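Local coordinates for dihydrodipicolinate synthase (Bacillus anthracis, PDB 1XKY), which probably catalyses the condensation of pyruvate with aspartate semialdehyde, the step that commits aspartate-derived carbon to lysine biosynthesis, at residues A[263-268]-A[287-292]; A[247-252]-A[293-298]. All blocks are in the same frame, centred on the assembly; numbering follows the deposited sequence.

Contact 1 of 2, residues A[263-268]-A[287-292]; sequences VKTALQ and EERVTL
Thr265, which meets both Arg289 and Leu292, turns its hydroxyl back into its own helix: OG1 is hydrogen-bonded to the carbonyl oxygen of Thr261, one turn earlier. With chi1 at -48°, OG1 sits beside the backbone N and CG2 lies anti to it; this leaves CB and the methyl CG2 facing the other helix. The methyl CG2 comes within 4.2 Å of CG of Arg289, the aliphatic start of that side chain. Arg289 NH2 forms a salt bridge with Glu286 at the start of the same helix.

Leu292 contributes the largest share of the buried surface. Its CG is anti to the backbone N (chi1 173°), which carries the isobutyl group out across the gap, and CD2 becomes the leading atom. That one methyl lies 4.0 Å from CB of Thr265 and 3.9 Å from the backbone N of Ala266, and it also meets the alanine's CB at 4.2 Å. Met269 touches both Leu292 and Arg289 from the end of helix 261-269.

The two helices belong to the C-terminal helical region that follows the eight-stranded TIM barrel in this family. Their local axes cross at -65° and come no closer than 10.7 Å, a spacing bridged mainly by Leu292, with the Arg289 chain beside it. Where the backbones approach most closely, CA of Ala266 and CA of Leu292 are 7.4 Å apart. Ala266 also rests on Val220 of helix 218-234, the helix that follows the last barrel strand.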
# COMPACT_ATOMS: atom_id res chain seq x y z
N VAL A 263 -9.81 -16.09 18.93
CA VAL A 263 -11.22 -16.47 19.14
C VAL A 263 -11.36 -17.82 19.84
O VAL A 263 -12.20 -17.97 20.73
CB VAL A 263 -12.07 -16.37 17.83
CG1 VAL A 263 -11.74 -17.46 16.84
CG2 VAL A 263 -13.57 -16.37 18.17
N LYS A 264 -10.50 -18.79 19.49
CA LYS A 264 -10.42 -20.05 20.23
C LYS A 264 -10.11 -19.85 21.71
O LYS A 264 -10.71 -20.50 22.56
CB LYS A 264 -9.36 -20.99 19.63
CG LYS A 264 -9.78 -21.64 18.34
CD LYS A 264 -8.92 -22.86 18.05
CE LYS A 264 -9.59 -23.77 17.06
NZ LYS A 264 -8.72 -24.92 16.67
N THR A 265 -9.17 -18.96 22.00
CA THR A 265 -8.78 -18.66 23.37
C THR A 265 -9.91 -17.95 24.11
O THR A 265 -10.19 -18.28 25.25
CB THR A 265 -7.48 -17.81 23.41
OG1 THR A 265 -6.51 -18.39 22.53
CG2 THR A 265 -6.92 -17.72 24.82
N ALA A 266 -10.57 -17.00 23.45
CA ALA A 266 -11.74 -16.31 24.01
C ALA A 266 -12.91 -17.27 24.32
O ALA A 266 -13.59 -17.13 25.35
CB ALA A 266 -12.20 -15.19 23.07
N LEU A 267 -13.11 -18.25 23.45
CA LEU A 267 -14.10 -19.30 23.68
C LEU A 267 -13.76 -20.10 24.95
O LEU A 267 -14.63 -20.35 25.78
CB LEU A 267 -14.19 -20.23 22.46
CG LEU A 267 -15.11 -19.72 21.34
CD1 LEU A 267 -14.87 -20.47 20.04
CD2 LEU A 267 -16.57 -19.84 21.78
N GLN A 268 -12.49 -20.49 25.08
CA GLN A 268 -12.01 -21.15 26.30
C GLN A 268 -12.25 -20.27 27.53
O GLN A 268 -12.68 -20.77 28.57
CB GLN A 268 -10.53 -21.53 26.14
CG GLN A 268 -9.86 -22.07 27.40
CD GLN A 268 -9.04 -21.02 28.13
OE1 GLN A 268 -8.13 -20.40 27.56
NE2 GLN A 268 -9.35 -20.82 29.41
N GLU A 287 1.17 -12.88 27.54
CA GLU A 287 0.95 -11.45 27.36
C GLU A 287 -0.23 -11.18 26.42
O GLU A 287 -1.08 -10.34 26.70
CB GLU A 287 2.22 -10.77 26.82
CG GLU A 287 3.41 -10.77 27.81
CD GLU A 287 4.14 -12.11 27.95
OE1 GLU A 287 3.94 -13.04 27.12
OE2 GLU A 287 4.95 -12.24 28.90
N GLU A 288 -0.28 -11.92 25.31
CA GLU A 288 -1.41 -11.84 24.37
C GLU A 288 -2.73 -12.28 25.02
O GLU A 288 -3.77 -11.69 24.77
CB GLU A 288 -1.14 -12.70 23.13
CG GLU A 288 -0.05 -12.13 22.24
CD GLU A 288 0.40 -13.08 21.16
OE1 GLU A 288 0.44 -14.32 21.40
OE2 GLU A 288 0.75 -12.57 20.08
N ARG A 289 -2.65 -13.30 25.87
CA ARG A 289 -3.80 -13.81 26.61
C ARG A 289 -4.36 -12.77 27.59
O ARG A 289 -5.57 -12.55 27.64
CB ARG A 289 -3.40 -15.08 27.36
CG ARG A 289 -4.56 -15.92 27.85
CD ARG A 289 -4.14 -16.85 28.96
NE ARG A 289 -3.78 -16.10 30.17
CZ ARG A 289 -4.66 -15.58 31.03
NH1 ARG A 289 -5.97 -15.72 30.86
NH2 ARG A 289 -4.21 -14.90 32.08
N VAL A 290 -3.48 -12.14 28.36
CA VAL A 290 -3.86 -11.06 29.28
C VAL A 290 -4.49 -9.87 28.53
O VAL A 290 -5.49 -9.30 28.97
CB VAL A 290 -2.63 -10.59 30.12
CG1 VAL A 290 -2.93 -9.29 30.87
CG2 VAL A 290 -2.22 -11.67 31.11
N THR A 291 -3.91 -9.50 27.39
CA THR A 291 -4.46 -8.43 26.56
C THR A 291 -5.88 -8.75 26.06
O THR A 291 -6.79 -7.92 26.14
CB THR A 291 -3.52 -8.13 25.37
OG1 THR A 291 -2.23 -7.72 25.87
CG2 THR A 291 -4.08 -7.02 24.48
N LEU A 292 -6.07 -9.96 25.55
CA LEU A 292 -7.38 -10.42 25.08
C LEU A 292 -8.37 -10.48 26.24
O LEU A 292 -9.52 -10.07 26.10
CB LEU A 292 -7.26 -11.80 24.42
CG LEU A 292 -8.55 -12.52 24.02
CD1 LEU A 292 -9.35 -11.67 23.03
CD2 LEU A 292 -8.21 -13.88 23.43

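Contact 2 of 2, residues A[247-252]-A[293-298]; sequences LVRVTD and QSVMQS
Arg249 and Ser298 supply the polar part of this contact. The arginine's NH1 donates to OG of Ser298 across 2.7 Å. The bond is fairly straight, with an angle of 160° at the hydrogen, and the oxygen lies in the guanidinium plane, at an edge of the flat group. Ser298 OG passes the interaction on, donating in turn to the carbonyl oxygen of Val295 at a short 2.5 Å. That second bond lies in the carbonyl plane and uses a lone pair of the oxygen. Val295 O is gripped twice, because the backbone N of Ser298 also reaches it, at 2.9 Å. The serine's chi1 of 69° places OG between its own N and carbonyl carbon, folded back over the turn.

The apolar part centres on Val295, and its approaches are loose. This residue points toward helix 237-253, and its CG1 lies 4.2 Å from the carbonyl oxygen of Arg249 and 4.5 Å from CA of Val250. The same methyl is 4.3 Å from NH1 of Arg249, obliquely placed against the guanidinium. A bend at chi3 (58°) brings the end of the arginine round to the serine, past this valine.

In the fold, the contact ties the C-terminal part of helix 286-297 and the adjoining Ser298 to helix 237-253, both in the helical region beyond the TIM barrel. Arg249 also packs on Glu186 of a second subunit.

Since Ser298 OG accepts from a cationic group while donating to a carbonyl, the charge may polarise the hydroxyl and favour its hold on Val295 O.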
# COMPACT_ATOMS: atom_id res chain seq x y z
N LEU A 247 -18.87 -4.22 18.76
CA LEU A 247 -18.49 -5.20 17.74
C LEU A 247 -17.09 -4.90 17.19
O LEU A 247 -16.24 -5.80 17.13
CB LEU A 247 -19.53 -5.22 16.61
CG LEU A 247 -19.29 -6.15 15.41
CD1 LEU A 247 -19.02 -7.58 15.84
CD2 LEU A 247 -20.50 -6.08 14.50
N VAL A 248 -16.84 -3.64 16.85
CA VAL A 248 -15.55 -3.20 16.31
C VAL A 248 -14.42 -3.45 17.31
O VAL A 248 -13.36 -3.96 16.95
CB VAL A 248 -15.58 -1.69 15.93
CG1 VAL A 248 -14.17 -1.18 15.58
CG2 VAL A 248 -16.53 -1.45 14.76
N ARG A 249 -14.67 -3.08 18.56
CA ARG A 249 -13.71 -3.24 19.64
C ARG A 249 -13.38 -4.71 19.86
O ARG A 249 -12.21 -5.11 19.88
CB ARG A 249 -14.31 -2.64 20.91
CG ARG A 249 -13.33 -2.30 21.99
CD ARG A 249 -13.88 -1.16 22.85
NE ARG A 249 -15.16 -1.50 23.47
CZ ARG A 249 -15.29 -2.34 24.50
NH1 ARG A 249 -14.24 -2.94 25.02
NH2 ARG A 249 -16.50 -2.58 25.00
N VAL A 250 -14.42 -5.52 20.02
CA VAL A 250 -14.26 -6.96 20.23
C VAL A 250 -13.54 -7.62 19.05
O VAL A 250 -12.61 -8.42 19.23
CB VAL A 250 -15.62 -7.63 20.52
CG1 VAL A 250 -15.52 -9.17 20.44
CG2 VAL A 250 -16.13 -7.19 21.89
N THR A 251 -13.96 -7.26 17.84
CA THR A 251 -13.36 -7.84 16.64
C THR A 251 -11.88 -7.52 16.52
O THR A 251 -11.07 -8.42 16.27
CB THR A 251 -14.10 -7.39 15.37
OG1 THR A 251 -15.47 -7.81 15.46
CG2 THR A 251 -13.48 -8.02 14.14
N ASP A 252 -11.51 -6.26 16.73
CA ASP A 252 -10.10 -5.87 16.69
C ASP A 252 -9.23 -6.74 17.61
O ASP A 252 -8.13 -7.15 17.23
CB ASP A 252 -9.93 -4.39 17.04
CG ASP A 252 -10.35 -3.46 15.92
OD1 ASP A 252 -10.59 -3.93 14.78
OD2 ASP A 252 -10.45 -2.24 16.18
N GLN A 293 -7.92 -11.00 27.38
CA GLN A 293 -8.76 -11.16 28.56
C GLN A 293 -9.36 -9.82 29.00
O GLN A 293 -10.52 -9.74 29.39
CB GLN A 293 -7.96 -11.76 29.72
CG GLN A 293 -8.79 -12.18 30.92
CD GLN A 293 -7.93 -12.72 32.05
OE1 GLN A 293 -6.94 -12.10 32.46
NE2 GLN A 293 -8.31 -13.88 32.57
N SER A 294 -8.55 -8.77 28.93
CA SER A 294 -8.99 -7.45 29.38
C SER A 294 -10.07 -6.87 28.47
O SER A 294 -10.96 -6.17 28.94
CB SER A 294 -7.80 -6.51 29.55
OG SER A 294 -7.11 -6.82 30.76
N VAL A 295 -10.02 -7.19 27.18
CA VAL A 295 -11.08 -6.76 26.26
C VAL A 295 -12.34 -7.60 26.49
O VAL A 295 -13.44 -7.06 26.64
CB VAL A 295 -10.65 -6.82 24.77
CG1 VAL A 295 -11.78 -6.30 23.87
CG2 VAL A 295 -9.39 -6.00 24.54
N MET A 296 -12.18 -8.92 26.57
CA MET A 296 -13.31 -9.82 26.82
C MET A 296 -14.05 -9.46 28.11
O MET A 296 -15.29 -9.52 28.16
CB MET A 296 -12.83 -11.28 26.89
CG MET A 296 -12.37 -11.86 25.55
SD MET A 296 -13.59 -11.72 24.22
CE MET A 296 -14.95 -12.73 24.83
N GLN A 297 -13.30 -9.10 29.14
CA GLN A 297 -13.87 -8.71 30.44
C GLN A 297 -14.63 -7.38 30.40
O GLN A 297 -15.47 -7.12 31.26
CB GLN A 297 -12.79 -8.71 31.54
CG GLN A 297 -12.41 -10.12 31.96
CD GLN A 297 -11.25 -10.21 32.96
OE1 GLN A 297 -10.95 -11.29 33.47
NE2 GLN A 297 -10.59 -9.08 33.23
N SER A 298 -14.34 -6.55 29.40
CA SER A 298 -15.07 -5.29 29.20
C SER A 298 -16.40 -5.43 28.43
O SER A 298 -17.12 -4.45 28.27
CB SER A 298 -14.19 -4.27 28.48
OG SER A 298 -13.95 -4.64 27.14

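Both contacts use helix 286-297, which meets helix 261-269 through its earlier part in contact 1 and helix 237-253 through its C-terminal part in contact 2. Their centres lie 10 Å apart on the same side of the chain's centre, and SD of Met296 meets CB of Ala266 at 3.9 Å, joining them directly. Each is only partly buried. Contact 1 is carbon packing, with the polar groups of its touching side chains engaged inside their own helices. Contact 2, lying beside a neighbouring subunit, buries somewhat more surface and adds a charged donor bonded to a hydroxyl. Together they fasten one helix to two others that succeed one another in the chain.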